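Local coordinates for mandelate racemase/muconate lactonizing enzyme, C-terminal domain protein (Paracoccus denitrificans, PDB 4DWD) that binds magnesium and, as a member of the mandelate racemase/muconate lactonizing branch of the enolase superfamily, may act as a hydro-lyase, at residues Cys128-Gly133 and Glu154-Val159; Lys160-Gly165 and Gly195-Asn200; Asn200-Gly205 and Ser220-Pro225; Val296-Gln301 and Pro322-Asp327. All blocks are in the same frame, centred on the assembly; numbering follows the deposited sequence.

Contact 1: residues Cys128-Gly133 and Glu154-Val159; sequences CYSSIG and EQPAAV
Cys128 opens the contact with its carbonyl: Ala157 N donates to Cys128 O at 2.9 Å, and the SG of Cys128 rests on Pro156 CB at 4.1 Å. At Tyr129 the CB lies against Ala158 CB (3.8 Å), while the ring, swung between backbone N and carbonyl carbon (chi1 77°), leads away from the segment 154-159 and carries its hydroxyl to Lys160 NZ. Ser130 is gripped twice. Its backbone N donates to Ala158 O at 3.1 Å, part of the parallel pairing of Ser130 with Val159, and its hydroxyl donates to Glu154 OE1 at 2.7 Å, coming from above the carboxylate plane. Pro156 CG presses on the same hydroxyl, 3.1 Å from Ser130 OG. The other oxygen, Glu154 OE2, is held by Arg150 and Trp329, so both ends of this buried carboxylate are engaged. Ile132 closes the row, its CD1 meeting Val159 CG1 at 4.0 Å. The contact is the return point of a beta-alpha-beta crossover of the barrel domain: strand 125-132 leads through helix 140-154 to strand 158-162, with Ile132 and Val159 packed under that helix and strand 323-325 on the far edge of strand 125-132.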
loop_
_atom_site.group_PDB
_atom_site.type_symbol
_atom_site.label_atom_id
_atom_site.label_comp_id
_atom_site.label_asym_id
_atom_site.label_seq_id
_atom_site.Cartn_x
_atom_site.Cartn_y
_atom_site.Cartn_z
ATOM N N CYS B 128 -18.375 -12.108 -34.201
ATOM C CA CYS B 128 -17.462 -13.173 -33.784
ATOM C C CYS B 128 -15.990 -12.774 -33.962
ATOM O O CYS B 128 -15.676 -11.843 -34.711
ATOM C CB CYS B 128 -17.751 -14.473 -34.549
ATOM S SG CYS B 128 -17.117 -14.538 -36.246
ATOM N N TYR B 129 -15.094 -13.457 -33.250
ATOM C CA TYR B 129 -13.670 -13.409 -33.590
ATOM C C TYR B 129 -13.161 -14.811 -33.872
ATOM O O TYR B 129 -13.539 -15.763 -33.184
ATOM C CB TYR B 129 -12.835 -12.668 -32.524
ATOM C CG TYR B 129 -12.493 -13.370 -31.215
ATOM C CD1 TYR B 129 -11.429 -14.267 -31.140
ATOM C CD2 TYR B 129 -13.193 -13.079 -30.031
ATOM C CE1 TYR B 129 -11.080 -14.871 -29.938
ATOM C CE2 TYR B 129 -12.850 -13.684 -28.822
ATOM C CZ TYR B 129 -11.794 -14.578 -28.787
ATOM O OH TYR B 129 -11.428 -15.183 -27.613
ATOM N N SER B 130 -12.335 -14.944 -34.908
ATOM C CA SER B 130 -11.741 -16.229 -35.251
ATOM C C SER B 130 -10.603 -16.501 -34.286
ATOM O O SER B 130 -9.610 -15.755 -34.254
ATOM C CB SER B 130 -11.207 -16.222 -36.686
ATOM O OG SER B 130 -12.245 -16.014 -37.624
ATOM N N SER B 131 -10.760 -17.561 -33.499
ATOM C CA SER B 131 -9.789 -17.942 -32.488
ATOM C C SER B 131 -9.028 -19.149 -33.031
ATOM O O SER B 131 -9.594 -20.235 -33.155
ATOM C CB SER B 131 -10.519 -18.270 -31.195
ATOM O OG SER B 131 -9.609 -18.484 -30.139
ATOM N N ILE B 132 -7.756 -18.931 -33.365
ATOM C CA ILE B 132 -6.944 -19.871 -34.141
ATOM C C ILE B 132 -5.793 -20.402 -33.298
ATOM O O ILE B 132 -4.857 -19.661 -32.963
ATOM C CB ILE B 132 -6.407 -19.171 -35.400
ATOM C CG1 ILE B 132 -7.589 -18.534 -36.152
ATOM C CG2 ILE B 132 -5.569 -20.132 -36.240
ATOM C CD1 ILE B 132 -7.216 -17.625 -37.291
ATOM N N GLY B 133 -5.860 -21.685 -32.961
ATOM C CA GLY B 133 -4.915 -22.280 -32.018
ATOM C C GLY B 133 -3.761 -23.000 -32.678
ATOM O O GLY B 133 -3.682 -23.072 -33.904
ATOM N N GLU B 154 -14.911 -16.984 -42.354
ATOM C CA GLU B 154 -15.692 -16.512 -41.210
ATOM C C GLU B 154 -15.957 -15.005 -41.177
ATOM O O GLU B 154 -16.851 -14.548 -40.460
ATOM C CB GLU B 154 -15.016 -16.986 -39.907
ATOM C CG GLU B 154 -14.977 -18.511 -39.812
ATOM C CD GLU B 154 -13.955 -19.073 -38.836
ATOM O OE1 GLU B 154 -13.579 -18.395 -37.853
ATOM O OE2 GLU B 154 -13.547 -20.237 -39.049
ATOM N N GLN B 155 -15.191 -14.239 -41.957
ATOM C CA GLN B 155 -15.329 -12.780 -42.012
ATOM C C GLN B 155 -15.431 -12.151 -40.617
ATOM O O GLN B 155 -16.358 -11.374 -40.346
ATOM C CB GLN B 155 -16.546 -12.386 -42.855
ATOM C CG GLN B 155 -16.396 -12.642 -44.342
ATOM C CD GLN B 155 -17.519 -11.995 -45.134
ATOM O OE1 GLN B 155 -18.689 -12.301 -44.929
ATOM N NE2 GLN B 155 -17.160 -11.083 -46.026
ATOM N N PRO B 156 -14.470 -12.473 -39.725
ATOM C CA PRO B 156 -14.630 -12.073 -38.326
ATOM C C PRO B 156 -14.367 -10.591 -38.058
ATOM O O PRO B 156 -13.710 -9.910 -38.855
ATOM C CB PRO B 156 -13.579 -12.928 -37.607
ATOM C CG PRO B 156 -12.492 -13.054 -38.622
ATOM C CD PRO B 156 -13.214 -13.221 -39.936
ATOM N N ALA B 157 -14.867 -10.109 -36.923
ATOM C CA ALA B 157 -14.626 -8.736 -36.492
ATOM C C ALA B 157 -13.232 -8.564 -35.882
ATOM O O ALA B 157 -12.751 -7.440 -35.734
ATOM C CB ALA B 157 -15.708 -8.293 -35.510
ATOM N N ALA B 158 -12.614 -9.687 -35.504
ATOM C CA ALA B 158 -11.264 -9.730 -34.918
ATOM C C ALA B 158 -10.666 -11.119 -35.113
ATOM O O ALA B 158 -11.383 -12.064 -35.425
ATOM C CB ALA B 158 -11.297 -9.357 -33.439
ATOM N N VAL B 159 -9.353 -11.235 -34.941
ATOM C CA VAL B 159 -8.653 -12.523 -35.020
ATOM C C VAL B 159 -7.826 -12.696 -33.754
ATOM O O VAL B 159 -7.223 -11.734 -33.298
ATOM C CB VAL B 159 -7.710 -12.560 -36.245
ATOM C CG1 VAL B 159 -6.799 -13.780 -36.195
ATOM C CG2 VAL B 159 -8.534 -12.541 -37.527
#

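Contact 2: residues Lys160-Gly165 and Gly195-Asn200; sequences KIRWDG and GFDANN
The metal site at the C-terminal end of the barrel strands is framed here: Asp197, seen to bind calcium in a structure of this protein though no metal sits on it in this chain, stands beside Lys160 and Arg162 on parallel strands. Asp197 N donates to Ile161 O at 2.8 Å in an almost straight bond (175°), and Ile161 N donates to Gly195 O. Lys160 and Asp197 form a long salt bridge, NZ to OD2 3.7 Å; the amine is held more closely by Tyr129 and Glu223. The aliphatic part of Arg162 runs alongside Asp197, CD 3.5 Å from OD2, and its guanidinium goes on to Asp327. Asp197 OD1 turns back to accept from Asn199 N, an Asx turn that steadies the carboxylate. Beyond the strands, Asn199 OD1 receives Asp164 N at 2.9 Å, from above the amide plane, and more weakly Trp163 N, whose main bond is to Asp197 O. Water 1 ties Arg162 NE to Asp164 OD1 and takes a weak bond from Asn199 ND2; Asp164 OD2 accepts from Gly134 N. Trp163, just past the strand, lays its six-membered ring over Phe196 in an offset stack, centroids 4.2 Å apart and planes at 26°. Phe196 reaches it with CG anti to the backbone N (chi1 -177°). These rings pack against helix 174-188, which links strand 158-162 to strand 194-197, while strand 221-223 borders the latter.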
loop_
_atom_site.group_PDB
_atom_site.type_symbol
_atom_site.label_atom_id
_atom_site.label_comp_id
_atom_site.label_asym_id
_atom_site.label_seq_id
_atom_site.Cartn_x
_atom_site.Cartn_y
_atom_site.Cartn_z
ATOM N N LYS B 160 -7.812 -13.900 -33.180
ATOM C CA LYS B 160 -6.896 -14.182 -32.070
ATOM C C LYS B 160 -6.059 -15.378 -32.450
ATOM O O LYS B 160 -6.608 -16.410 -32.846
ATOM C CB LYS B 160 -7.663 -14.459 -30.764
ATOM C CG LYS B 160 -6.766 -14.601 -29.538
ATOM C CD LYS B 160 -7.538 -14.813 -28.250
ATOM C CE LYS B 160 -7.926 -16.272 -28.075
ATOM N NZ LYS B 160 -8.879 -16.458 -26.942
ATOM N N ILE B 161 -4.743 -15.227 -32.356
ATOM C CA ILE B 161 -3.816 -16.340 -32.599
ATOM C C ILE B 161 -3.327 -16.892 -31.258
ATOM O O ILE B 161 -2.813 -16.151 -30.412
ATOM C CB ILE B 161 -2.646 -15.952 -33.540
ATOM C CG1 ILE B 161 -1.984 -14.621 -33.111
ATOM C CG2 ILE B 161 -3.185 -15.852 -34.962
ATOM C CD1 ILE B 161 -0.759 -14.238 -33.937
ATOM N N ARG B 162 -3.521 -18.192 -31.062
ATOM C CA ARG B 162 -3.195 -18.844 -29.783
ATOM C C ARG B 162 -2.052 -19.815 -29.979
ATOM O O ARG B 162 -1.919 -20.421 -31.045
ATOM C CB ARG B 162 -4.404 -19.610 -29.218
ATOM C CG ARG B 162 -5.758 -18.947 -29.429
ATOM C CD ARG B 162 -6.842 -19.559 -28.536
ATOM N NE ARG B 162 -6.828 -21.018 -28.628
ATOM C CZ ARG B 162 -7.455 -21.728 -29.566
ATOM N NH1 ARG B 162 -8.200 -21.127 -30.493
ATOM N NH2 ARG B 162 -7.339 -23.047 -29.572
ATOM N N TRP B 163 -1.249 -19.991 -28.937
ATOM C CA TRP B 163 -0.038 -20.788 -29.047
ATOM C C TRP B 163 -0.211 -22.233 -28.757
ATOM O O TRP B 163 0.282 -23.081 -29.513
ATOM C CB TRP B 163 1.097 -20.153 -28.239
ATOM C CG TRP B 163 2.048 -19.502 -29.194
ATOM C CD1 TRP B 163 3.386 -19.818 -29.401
ATOM C CD2 TRP B 163 1.735 -18.474 -30.189
ATOM N NE1 TRP B 163 3.912 -19.059 -30.409
ATOM C CE2 TRP B 163 2.972 -18.235 -30.931
ATOM C CE3 TRP B 163 0.590 -17.744 -30.527
ATOM C CZ2 TRP B 163 3.047 -17.287 -31.950
ATOM C CZ3 TRP B 163 0.674 -16.799 -31.552
ATOM C CH2 TRP B 163 1.875 -16.586 -32.259
ATOM N N ASP B 164 -0.911 -22.530 -27.670
ATOM C CA ASP B 164 -1.110 -23.908 -27.225
ATOM C C ASP B 164 0.185 -24.726 -27.189
ATOM O O ASP B 164 0.239 -25.851 -27.699
ATOM C CB ASP B 164 -2.180 -24.588 -28.082
ATOM C CG ASP B 164 -3.514 -23.908 -27.953
ATOM O OD1 ASP B 164 -3.999 -23.815 -26.805
ATOM O OD2 ASP B 164 -4.049 -23.435 -28.980
ATOM N N GLY B 165 1.217 -24.158 -26.569
ATOM C CA GLY B 165 2.483 -24.867 -26.379
ATOM C C GLY B 165 2.481 -25.755 -25.138
ATOM O O GLY B 165 1.464 -25.904 -24.461
ATOM N N GLY B 195 -5.734 -10.240 -31.500
ATOM C CA GLY B 195 -5.291 -10.628 -30.157
ATOM C C GLY B 195 -4.260 -11.744 -30.231
ATOM O O GLY B 195 -4.178 -12.483 -31.223
ATOM N N PHE B 196 -3.471 -11.870 -29.169
ATOM C CA PHE B 196 -2.429 -12.884 -29.083
ATOM C C PHE B 196 -2.646 -13.623 -27.770
ATOM O O PHE B 196 -2.687 -12.995 -26.706
ATOM C CB PHE B 196 -1.067 -12.174 -29.108
ATOM C CG PHE B 196 0.134 -13.093 -29.097
ATOM C CD1 PHE B 196 0.492 -13.806 -27.949
ATOM C CD2 PHE B 196 0.956 -13.194 -30.220
ATOM C CE1 PHE B 196 1.621 -14.621 -27.929
ATOM C CE2 PHE B 196 2.077 -14.011 -30.202
ATOM C CZ PHE B 196 2.409 -14.734 -29.060
ATOM N N ASP B 197 -2.786 -14.946 -27.847
ATOM C CA ASP B 197 -3.003 -15.769 -26.659
ATOM C C ASP B 197 -1.760 -16.627 -26.447
ATOM O O ASP B 197 -1.473 -17.533 -27.239
ATOM C CB ASP B 197 -4.267 -16.614 -26.866
ATOM C CG ASP B 197 -4.663 -17.426 -25.637
ATOM O OD1 ASP B 197 -3.876 -17.563 -24.694
ATOM O OD2 ASP B 197 -5.791 -17.946 -25.650
ATOM N N ALA B 198 -1.007 -16.307 -25.397
ATOM C CA ALA B 198 0.224 -17.015 -25.066
ATOM C C ALA B 198 0.017 -18.393 -24.451
ATOM O O ALA B 198 0.975 -19.172 -24.364
ATOM C CB ALA B 198 1.082 -16.169 -24.134
ATOM N N ASN B 199 -1.204 -18.684 -23.996
ATOM C CA ASN B 199 -1.473 -19.954 -23.304
ATOM C C ASN B 199 -0.380 -20.242 -22.272
ATOM O O ASN B 199 0.173 -21.343 -22.208
ATOM C CB ASN B 199 -1.641 -21.109 -24.305
ATOM C CG ASN B 199 -2.834 -20.912 -25.213
ATOM O OD1 ASN B 199 -2.682 -20.637 -26.407
ATOM N ND2 ASN B 199 -4.030 -21.031 -24.656
ATOM N N ASN B 200 -0.088 -19.221 -21.464
ATOM C CA ASN B 200 0.728 -19.363 -20.254
ATOM C C ASN B 200 2.200 -19.629 -20.550
ATOM O O ASN B 200 2.910 -20.213 -19.725
ATOM C CB ASN B 200 0.135 -20.453 -19.342
ATOM C CG ASN B 200 -1.357 -20.293 -19.143
ATOM O OD1 ASN B 200 -2.139 -21.086 -19.668
ATOM N ND2 ASN B 200 -1.765 -19.272 -18.394
HETATM O O HOH W 1 -6.209 -22.554 -26.375
HETATM O O HOH W 2 1.910 -21.816 -24.984
HETATM O O HOH W 3 -0.374 -24.009 -23.445
#

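Contact 3: residues Asn200-Gly205 and Ser220-Pro225; sequences NGYSVG and SWFEEP
Asn200 and Tyr202 meet Glu224 and Pro225 where a beta-alpha-beta unit of the barrel closes: the loop after strand 194-197 leads into helix 204-216, and strand 221-223 returns parallel to strand 194-197. Backbone hydrogen bonds tie the two loops at the C-terminal ends of the strands. Asn200 N donates to Glu224 O at 2.8 Å, and Tyr202 N donates to Pro225 O at 3.0 Å; both carbonyls are approached almost head-on, so two successive peptide oxygens hold the turn at Gly201. One polar side-chain bond lies beside them: Asn200 ND2 donates within its amide plane to the anti lone pair of Glu224 OE1, 2.7 Å away. It holds for one of two modelled conformers of Glu224 and is less certain than the backbone bonds. The same ND2 also serves Val226 O, and in this conformer Glu224 OE2 takes Gly248 N. The neighbouring Glu223 has been seen to bind calcium in a structure of this protein, though no metal sits on it in this chain. Apolar packing fills the side nearer helix 204-216. The phenol of Tyr202 continues past Phe222 to Asp177, and Pro225 CB lies over one face of the Phe222 ring; at the edge of that ring, Tyr202 CE2 comes to 4.0 Å from Phe222 CZ.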
loop_
_atom_site.group_PDB
_atom_site.type_symbol
_atom_site.label_atom_id
_atom_site.label_comp_id
_atom_site.label_asym_id
_atom_site.label_seq_id
_atom_site.Cartn_x
_atom_site.Cartn_y
_atom_site.Cartn_z
ATOM N N ASN B 200 -0.088 -19.221 -21.464
ATOM C CA ASN B 200 0.728 -19.363 -20.254
ATOM C C ASN B 200 2.200 -19.629 -20.550
ATOM O O ASN B 200 2.910 -20.213 -19.725
ATOM C CB ASN B 200 0.135 -20.453 -19.342
ATOM C CG ASN B 200 -1.357 -20.293 -19.143
ATOM O OD1 ASN B 200 -2.139 -21.086 -19.668
ATOM N ND2 ASN B 200 -1.765 -19.272 -18.394
ATOM N N GLY B 201 2.666 -19.161 -21.709
ATOM C CA GLY B 201 3.968 -19.577 -22.208
ATOM C C GLY B 201 5.172 -18.790 -21.731
ATOM O O GLY B 201 6.286 -19.183 -22.042
ATOM N N TYR B 202 4.971 -17.706 -20.981
ATOM C CA TYR B 202 6.104 -16.814 -20.673
ATOM C C TYR B 202 6.344 -16.570 -19.203
ATOM O O TYR B 202 5.434 -16.667 -18.364
ATOM C CB TYR B 202 5.937 -15.442 -21.341
ATOM C CG TYR B 202 5.706 -15.507 -22.825
ATOM C CD1 TYR B 202 6.636 -16.107 -23.677
ATOM C CD2 TYR B 202 4.566 -14.961 -23.382
ATOM C CE1 TYR B 202 6.413 -16.173 -25.044
ATOM C CE2 TYR B 202 4.335 -15.009 -24.754
ATOM C CZ TYR B 202 5.266 -15.621 -25.573
ATOM O OH TYR B 202 5.032 -15.688 -26.921
ATOM N N SER B 203 7.597 -16.246 -18.903
ATOM C CA SER B 203 7.960 -15.684 -17.616
ATOM C C SER B 203 7.448 -14.245 -17.549
ATOM O O SER B 203 7.006 -13.695 -18.563
ATOM C CB SER B 203 9.480 -15.675 -17.493
ATOM O OG SER B 203 10.072 -14.879 -18.513
ATOM N N VAL B 204 7.511 -13.612 -16.381
ATOM C CA VAL B 204 7.155 -12.191 -16.328
ATOM C C VAL B 204 8.005 -11.366 -17.317
ATOM O O VAL B 204 7.473 -10.570 -18.093
ATOM C CB VAL B 204 7.308 -11.635 -14.900
ATOM C CG1 VAL B 204 7.187 -10.115 -14.885
ATOM C CG2 VAL B 204 6.267 -12.264 -13.978
ATOM N N GLY B 205 9.321 -11.581 -17.312
ATOM C CA GLY B 205 10.199 -10.837 -18.209
ATOM C C GLY B 205 9.917 -11.133 -19.670
ATOM O O GLY B 205 9.920 -10.229 -20.508
ATOM N N SER B 220 -4.386 -5.820 -30.038
ATOM C CA SER B 220 -5.426 -5.288 -29.162
ATOM C C SER B 220 -5.446 -5.882 -27.764
ATOM O O SER B 220 -5.700 -5.167 -26.795
ATOM C CB SER B 220 -6.795 -5.379 -29.829
ATOM O OG SER B 220 -6.883 -4.396 -30.841
ATOM N N TRP B 221 -5.154 -7.166 -27.642
ATOM C CA TRP B 221 -5.078 -7.790 -26.323
ATOM C C TRP B 221 -4.114 -8.926 -26.310
ATOM O O TRP B 221 -3.742 -9.449 -27.370
ATOM C CB TRP B 221 -6.456 -8.185 -25.765
ATOM C CG TRP B 221 -7.083 -9.462 -26.244
ATOM C CD1 TRP B 221 -7.064 -10.702 -25.609
ATOM C CD2 TRP B 221 -7.890 -9.650 -27.445
ATOM N NE1 TRP B 221 -7.804 -11.623 -26.313
ATOM C CE2 TRP B 221 -8.332 -11.044 -27.431
ATOM C CE3 TRP B 221 -8.303 -8.820 -28.484
ATOM C CZ2 TRP B 221 -9.131 -11.571 -28.441
ATOM C CZ3 TRP B 221 -9.110 -9.365 -29.492
ATOM C CH2 TRP B 221 -9.511 -10.706 -29.468
ATOM N N PHE B 222 -3.720 -9.309 -25.099
ATOM C CA PHE B 222 -2.637 -10.270 -24.842
ATOM C C PHE B 222 -3.125 -11.195 -23.742
ATOM O O PHE B 222 -3.186 -10.804 -22.578
ATOM C CB PHE B 222 -1.398 -9.472 -24.412
ATOM C CG PHE B 222 -0.115 -10.266 -24.236
ATOM C CD1 PHE B 222 0.121 -11.509 -24.855
ATOM C CD2 PHE B 222 0.922 -9.697 -23.489
ATOM C CE1 PHE B 222 1.352 -12.162 -24.693
ATOM C CE2 PHE B 222 2.139 -10.354 -23.321
ATOM C CZ PHE B 222 2.362 -11.577 -23.923
ATOM N N GLU B 223 -3.518 -12.408 -24.130
ATOM C CA GLU B 223 -4.211 -13.326 -23.244
ATOM C C GLU B 223 -3.255 -14.297 -22.561
ATOM O O GLU B 223 -2.367 -14.862 -23.206
ATOM C CB GLU B 223 -5.278 -14.075 -24.056
ATOM C CG GLU B 223 -6.197 -14.983 -23.261
ATOM C CD GLU B 223 -7.451 -15.367 -24.029
ATOM O OE1 GLU B 223 -7.837 -14.632 -24.968
ATOM O OE2 GLU B 223 -8.070 -16.390 -23.662
ATOM N N GLU B 224 -3.465 -14.485 -21.255
ATOM C CA GLU B 224 -2.760 -15.497 -20.456
ATOM C C GLU B 224 -1.236 -15.522 -20.687
ATOM O O GLU B 224 -0.654 -16.566 -20.993
ATOM C CB GLU B 224 -3.386 -16.885 -20.672
ATOM C CG GLU B 224 -4.840 -16.999 -20.223
ATOM C CD GLU B 224 -5.002 -17.374 -18.754
ATOM O OE1 GLU B 224 -4.068 -17.960 -18.153
ATOM O OE2 GLU B 224 -6.080 -17.113 -18.192
ATOM N N PRO B 225 -0.561 -14.367 -20.499
ATOM C CA PRO B 225 0.886 -14.355 -20.773
ATOM C C PRO B 225 1.743 -15.264 -19.872
ATOM O O PRO B 225 2.714 -15.860 -20.356
ATOM C CB PRO B 225 1.277 -12.873 -20.573
ATOM C CG PRO B 225 0.157 -12.269 -19.775
ATOM C CD PRO B 225 -1.080 -13.013 -20.205
#

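Contact 4: residues Val296-Gln301 and Pro322-Asp327; sequences VPHQTQ and PVELAD
This is a largely water-mediated contact between the loop 296-301, which leads to helix 304-314, and strand 323-325 near the centre of the chain; Gln299 and Glu324 carry its direct polar link. Gln299 N donates to Glu324 OE1 at 2.9 Å in a nearly straight bond, arriving from above the carboxylate plane. Extended with CG anti to the backbone N (chi1 -175°), the glutamate reaches across to the loop, and OE2 passes on to Ser131 OG. The two segments run in similar directions, 21° apart, yet at Gln299 and Glu324 the CA atoms stay 5.9 Å apart, and waters bridge the gap. Water 4 joins Pro297 O to Glu324 N, water 5 joins Gln299 O to Ala326 N, and water 6 joins Gln299 NE2 to Glu324 O. In the enolase-superfamily barrel this places the loop after strand 294-295 over strand 323-325, next to the metal-binding end: the His298 side chain lies close to those of Glu223 and Glu249, both seen to bind calcium in a structure of this protein. His298 ND1 is hydrogen-bonded to Asp271, and its ring plane stands almost upright (87°) to the Glu324 carboxylate, with CD2 3.9 Å from OE1. Further along, the methyl of Ala326 packs on Thr300, CB to CB 3.8 Å, and Thr300 CG2 lies 3.9 Å from Glu324 OE2.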
loop_
_atom_site.group_PDB
_atom_site.type_symbol
_atom_site.label_atom_id
_atom_site.label_comp_id
_atom_site.label_asym_id
_atom_site.label_seq_id
_atom_site.Cartn_x
_atom_site.Cartn_y
_atom_site.Cartn_z
ATOM N N VAL B 296 -15.074 -10.699 -21.329
ATOM C CA VAL B 296 -14.877 -11.291 -22.657
ATOM C C VAL B 296 -14.695 -12.810 -22.468
ATOM O O VAL B 296 -13.579 -13.306 -22.416
ATOM C CB VAL B 296 -13.658 -10.676 -23.396
ATOM C CG1 VAL B 296 -13.530 -11.243 -24.813
ATOM C CG2 VAL B 296 -13.747 -9.145 -23.436
ATOM N N PRO B 297 -15.800 -13.542 -22.323
ATOM C CA PRO B 297 -15.710 -14.957 -21.939
ATOM C C PRO B 297 -14.868 -15.811 -22.878
ATOM O O PRO B 297 -14.918 -15.643 -24.106
ATOM C CB PRO B 297 -17.159 -15.423 -22.003
ATOM C CG PRO B 297 -17.947 -14.193 -21.676
ATOM C CD PRO B 297 -17.198 -13.073 -22.362
ATOM N N HIS B 298 -14.130 -16.750 -22.289
ATOM C CA HIS B 298 -13.515 -17.840 -23.035
ATOM C C HIS B 298 -14.596 -18.835 -23.389
ATOM O O HIS B 298 -15.437 -19.190 -22.544
ATOM C CB HIS B 298 -12.459 -18.469 -22.143
ATOM C CG HIS B 298 -11.811 -19.708 -22.708
ATOM N ND1 HIS B 298 -12.347 -20.938 -22.578
ATOM C CD2 HIS B 298 -10.612 -19.870 -23.377
ATOM C CE1 HIS B 298 -11.532 -21.843 -23.154
ATOM N NE2 HIS B 298 -10.472 -21.192 -23.643
ATOM N N GLN B 299 -14.623 -19.290 -24.640
ATOM C CA GLN B 299 -15.582 -20.338 -25.008
ATOM C C GLN B 299 -15.126 -21.002 -26.298
ATOM O O GLN B 299 -14.943 -20.334 -27.308
ATOM C CB GLN B 299 -16.988 -19.742 -25.140
ATOM C CG GLN B 299 -18.108 -20.696 -24.750
ATOM C CD GLN B 299 -18.173 -21.922 -25.634
ATOM O OE1 GLN B 299 -17.975 -23.058 -25.172
ATOM N NE2 GLN B 299 -18.420 -21.705 -26.919
ATOM N N THR B 300 -14.919 -22.315 -26.253
ATOM C CA THR B 300 -14.319 -23.034 -27.380
ATOM C C THR B 300 -15.195 -24.139 -27.943
ATOM O O THR B 300 -14.783 -24.806 -28.881
ATOM C CB THR B 300 -12.953 -23.637 -26.994
ATOM O OG1 THR B 300 -13.123 -24.532 -25.883
ATOM C CG2 THR B 300 -11.963 -22.515 -26.623
ATOM N N GLN B 301 -16.393 -24.326 -27.389
ATOM C CA GLN B 301 -17.285 -25.412 -27.834
ATOM C C GLN B 301 -18.390 -24.902 -28.764
ATOM O O GLN B 301 -18.941 -23.826 -28.524
ATOM C CB GLN B 301 -17.880 -26.146 -26.624
ATOM C CG GLN B 301 -16.843 -26.657 -25.618
ATOM C CD GLN B 301 -15.782 -27.543 -26.261
ATOM O OE1 GLN B 301 -16.086 -28.402 -27.090
ATOM N NE2 GLN B 301 -14.531 -27.338 -25.877
ATOM N N PRO B 322 -15.483 -9.276 -29.541
ATOM C CA PRO B 322 -16.455 -10.201 -30.104
ATOM C C PRO B 322 -16.543 -11.538 -29.365
ATOM O O PRO B 322 -15.776 -11.809 -28.450
ATOM C CB PRO B 322 -15.935 -10.437 -31.525
ATOM C CG PRO B 322 -14.960 -9.342 -31.779
ATOM C CD PRO B 322 -14.342 -9.069 -30.448
ATOM N N VAL B 323 -17.491 -12.359 -29.799
ATOM C CA VAL B 323 -17.695 -13.717 -29.279
ATOM C C VAL B 323 -16.653 -14.683 -29.850
ATOM O O VAL B 323 -16.428 -14.734 -31.056
ATOM C CB VAL B 323 -19.099 -14.219 -29.670
ATOM C CG1 VAL B 323 -19.314 -15.650 -29.189
ATOM C CG2 VAL B 323 -20.175 -13.302 -29.101
ATOM N N GLU B 324 -16.030 -15.473 -28.981
ATOM C CA GLU B 324 -15.033 -16.448 -29.426
ATOM C C GLU B 324 -15.605 -17.556 -30.313
ATOM O O GLU B 324 -16.615 -18.183 -29.974
ATOM C CB GLU B 324 -14.314 -17.069 -28.228
ATOM C CG GLU B 324 -13.178 -17.989 -28.671
ATOM C CD GLU B 324 -12.203 -18.370 -27.574
ATOM O OE1 GLU B 324 -12.505 -18.199 -26.378
ATOM O OE2 GLU B 324 -11.129 -18.890 -27.928
ATOM N N LEU B 325 -14.937 -17.773 -31.447
ATOM C CA LEU B 325 -15.192 -18.895 -32.349
ATOM C C LEU B 325 -13.890 -19.669 -32.566
ATOM O O LEU B 325 -13.021 -19.277 -33.367
ATOM C CB LEU B 325 -15.806 -18.430 -33.674
ATOM C CG LEU B 325 -16.068 -19.548 -34.703
ATOM C CD1 LEU B 325 -17.116 -20.533 -34.182
ATOM C CD2 LEU B 325 -16.493 -18.943 -36.029
ATOM N N ALA B 326 -13.757 -20.771 -31.832
ATOM C CA ALA B 326 -12.499 -21.520 -31.803
ATOM C C ALA B 326 -12.408 -22.617 -32.874
ATOM O O ALA B 326 -13.339 -22.819 -33.657
ATOM C CB ALA B 326 -12.245 -22.079 -30.406
ATOM N N ASP B 327 -11.279 -23.322 -32.883
ATOM C CA ASP B 327 -10.944 -24.288 -33.928
ATOM C C ASP B 327 -11.937 -25.427 -34.054
ATOM O O ASP B 327 -12.544 -25.856 -33.080
ATOM C CB ASP B 327 -9.556 -24.878 -33.677
ATOM C CG ASP B 327 -8.539 -23.824 -33.268
ATOM O OD1 ASP B 327 -8.616 -23.359 -32.112
ATOM O OD2 ASP B 327 -7.672 -23.476 -34.095
HETATM O O HOH W 4 -16.871 -15.321 -26.027
HETATM O O HOH W 5 -15.804 -21.411 -29.874
HETATM O O HOH W 6 -19.052 -18.955 -28.132
HETATM O O HOH W 7 -15.146 -24.783 -31.797
HETATM O O HOH W 8 -12.253 -25.647 -30.344
#

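In the fold
Contacts 1, 2, 3 and 4 follow one another along the chain, each closing before the next opens, though contacts 2 and 3 share Asn200. The first three step round the barrel sheet through strands 125-132, 158-162, 194-197 and 221-223, with centres about 13 Å apart from contact 1 to contact 2 and about 8 Å from contact 2 to contact 3. Contact 4 joins from the other flank, where strand 323-325 neighbours strand 125-132, its centre about 9 Å from that of contact 1. Probable backbone hydrogen bonds, Ile132 O with Arg162 N and Phe196 O with Glu223 N, join successive contacts. Contacts 2, 3 and 4 bring residues to, or next to, the metal-binding end, while contact 1 lies lower on neighbouring strands.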